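Local coordinates for protein S-adenosylmethionine:tRNA ribosyltransferase-isomerase (Thermotoga maritima, PDB 1VKY) that probably transfers and isomerizes the ribose of S-adenosylmethionine onto 7-aminomethyl-7-deazaguanine in tRNA, forming epoxyqueuosine, at residues Val32-Ala37 / Ile54-Ile59. Numbering follows the deposited sequence.
Sequences VEPRDA and IFREII
R56 folds back over D36, gripping its backbone and side chain. The backbone bond runs from R56 N to D36 O at 3.0 Å, in the carbonyl plane and on a lone pair. The R56 side chain stays over the same oxygen: CB lies 3.6 Å from D36 O, CG slightly farther, and the bend at chi3 (51°) brings the guanidinium round so that D36 O sits over the centre of one face. R56 NE is 4.0 Å from both D36 O and D36 OD1, and CZ is marginally closer to each. R56 NH1 and R56 NH2 both lie near A37 CB, NH2 the nearer at 3.9 Å. R56 NH2 reaches D36 OD1 at 3.1 Å, a salt bridge whose hydrogen bond is weak (N-H...O angle 125°). The carboxylate and guanidinium planes stand 71° apart. P34 CG meets R56 NH2 at the guanidinium edge, 3.5 Å away. The 3-10 segments at R35-A37 and from F55 onward flank the antiparallel hairpin of strands 39-44 and 49-54 at one border of the mixed sheet. On the side of D36 O opposite the guanidinium, F55 CB packs at 3.5 Å, and its ring, near H190 and F191, meets D36 CB obliquely through CD2. With an alanine in place of D36, the R56 guanidinium would probably lose its carboxylate mate, and T192 OG1 its bond to OD2. I54 CG2 approaches D36 O to 3.5 Å.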
loop_
_atom_site.group_PDB
_atom_site.type_symbol
_atom_site.label_atom_id
_atom_site.label_comp_id
_atom_site.label_asym_id
_atom_site.label_seq_id
_atom_site.Cartn_x
_atom_site.Cartn_y
_atom_site.Cartn_z
ATOM N N VAL B 32 8.865 -5.814 -0.643
ATOM C CA VAL B 32 10.248 -6.086 -1.017
ATOM C C VAL B 32 10.360 -6.123 -2.533
ATOM O O VAL B 32 9.406 -6.470 -3.240
ATOM C CB VAL B 32 10.735 -7.425 -0.408
ATOM C CG1 VAL B 32 12.058 -7.876 -1.010
ATOM C CG2 VAL B 32 10.889 -7.273 1.077
ATOM N N GLU B 33 11.535 -5.757 -3.030
ATOM C CA GLU B 33 11.842 -5.835 -4.462
ATOM C C GLU B 33 13.156 -6.606 -4.636
ATOM O O GLU B 33 14.102 -6.337 -3.916
ATOM C CB GLU B 33 11.940 -4.429 -5.063
ATOM C CG GLU B 33 11.447 -4.346 -6.504
ATOM C CD GLU B 33 9.966 -4.707 -6.663
ATOM O OE1 GLU B 33 9.615 -5.305 -7.717
ATOM O OE2 GLU B 33 9.150 -4.396 -5.744
ATOM N N PRO B 34 13.212 -7.612 -5.500
ATOM C CA PRO B 34 12.057 -8.133 -6.274
ATOM C C PRO B 34 11.002 -8.824 -5.377
ATOM O O PRO B 34 11.291 -9.183 -4.249
ATOM C CB PRO B 34 12.706 -9.164 -7.205
ATOM C CG PRO B 34 13.899 -9.627 -6.450
ATOM C CD PRO B 34 14.430 -8.410 -5.714
ATOM N N ARG B 35 9.800 -8.985 -5.884
ATOM C CA ARG B 35 8.679 -9.469 -5.064
ATOM C C ARG B 35 8.881 -10.893 -4.520
ATOM O O ARG B 35 8.385 -11.229 -3.453
ATOM C CB ARG B 35 7.387 -9.387 -5.854
ATOM C CG ARG B 35 6.958 -7.971 -6.246
ATOM C CD ARG B 35 6.578 -7.079 -5.072
ATOM N NE ARG B 35 5.865 -5.876 -5.511
ATOM N N ASP B 36 9.668 -11.703 -5.211
ATOM C CA ASP B 36 9.882 -13.079 -4.796
ATOM C C ASP B 36 11.095 -13.274 -3.922
ATOM O O ASP B 36 11.550 -14.398 -3.709
ATOM C CB ASP B 36 9.899 -14.019 -5.973
ATOM C CG ASP B 36 10.897 -13.646 -7.031
ATOM O OD1 ASP B 36 11.735 -12.734 -6.827
ATOM O OD2 ASP B 36 10.881 -14.236 -8.128
ATOM N N ALA B 37 11.583 -12.160 -3.385
ATOM C CA ALA B 37 12.622 -12.175 -2.397
ATOM C C ALA B 37 11.983 -11.982 -1.041
ATOM O O ALA B 37 12.683 -11.919 -0.039
ATOM C CB ALA B 37 13.665 -11.069 -2.665
ATOM N N ILE B 54 12.483 -18.519 1.282
ATOM C CA ILE B 54 12.306 -17.320 0.479
ATOM C C ILE B 54 11.342 -17.666 -0.630
ATOM O O ILE B 54 11.338 -18.805 -1.097
ATOM C CB ILE B 54 13.670 -16.877 -0.134
ATOM C CG1 ILE B 54 14.645 -16.532 0.971
ATOM C CG2 ILE B 54 13.511 -15.712 -1.087
ATOM C CD1 ILE B 54 14.113 -15.553 1.956
ATOM N N PHE B 55 10.546 -16.688 -1.074
ATOM C CA PHE B 55 9.435 -16.968 -1.956
ATOM C C PHE B 55 9.815 -17.708 -3.224
ATOM O O PHE B 55 9.095 -18.616 -3.645
ATOM C CB PHE B 55 8.610 -15.721 -2.321
ATOM C CG PHE B 55 7.235 -16.080 -2.842
ATOM C CD1 PHE B 55 6.195 -16.291 -1.973
ATOM C CD2 PHE B 55 7.016 -16.270 -4.182
ATOM C CE1 PHE B 55 4.948 -16.673 -2.454
ATOM C CE2 PHE B 55 5.804 -16.648 -4.661
ATOM C CZ PHE B 55 4.759 -16.869 -3.799
ATOM N N ARG B 56 10.912 -17.316 -3.859
ATOM C CA ARG B 56 11.301 -17.939 -5.141
ATOM C C ARG B 56 11.577 -19.437 -4.998
ATOM O O ARG B 56 11.510 -20.176 -5.974
ATOM C CB ARG B 56 12.520 -17.248 -5.738
ATOM C CG ARG B 56 13.765 -17.298 -4.860
ATOM C CD ARG B 56 15.006 -16.634 -5.480
ATOM N NE ARG B 56 14.707 -15.281 -5.944
ATOM C CZ ARG B 56 15.082 -14.144 -5.352
ATOM N NH1 ARG B 56 15.822 -14.138 -4.232
ATOM N NH2 ARG B 56 14.703 -12.990 -5.901
ATOM N N GLU B 57 11.844 -19.886 -3.771
ATOM C CA GLU B 57 12.024 -21.330 -3.437
ATOM C C GLU B 57 10.719 -22.152 -3.365
ATOM O O GLU B 57 10.729 -23.365 -3.104
ATOM C CB GLU B 57 12.802 -21.422 -2.120
ATOM C CG GLU B 57 14.215 -20.889 -2.267
ATOM C CD GLU B 57 14.914 -20.598 -0.951
ATOM O OE1 GLU B 57 14.274 -20.415 0.098
ATOM O OE2 GLU B 57 16.142 -20.527 -0.971
ATOM N N ILE B 58 9.587 -21.502 -3.652
ATOM C CA ILE B 58 8.301 -22.202 -3.757
ATOM C C ILE B 58 8.353 -23.294 -4.782
ATOM O O ILE B 58 7.713 -24.316 -4.605
ATOM C CB ILE B 58 7.121 -21.216 -4.072
ATOM C CG1 ILE B 58 5.761 -21.903 -3.836
ATOM C CG2 ILE B 58 7.216 -20.632 -5.497
ATOM C CD1 ILE B 58 4.633 -20.938 -3.769
ATOM N N ILE B 59 9.153 -23.112 -5.828
ATOM C CA ILE B 59 9.281 -24.129 -6.863
ATOM C C ILE B 59 9.747 -25.514 -6.339
ATOM O O ILE B 59 9.402 -26.548 -6.889
ATOM C CB ILE B 59 10.249 -23.608 -7.940
ATOM C CG1 ILE B 59 10.217 -24.490 -9.195
ATOM C CG2 ILE B 59 11.662 -23.454 -7.380
ATOM C CD1 ILE B 59 10.788 -23.769 -10.410
#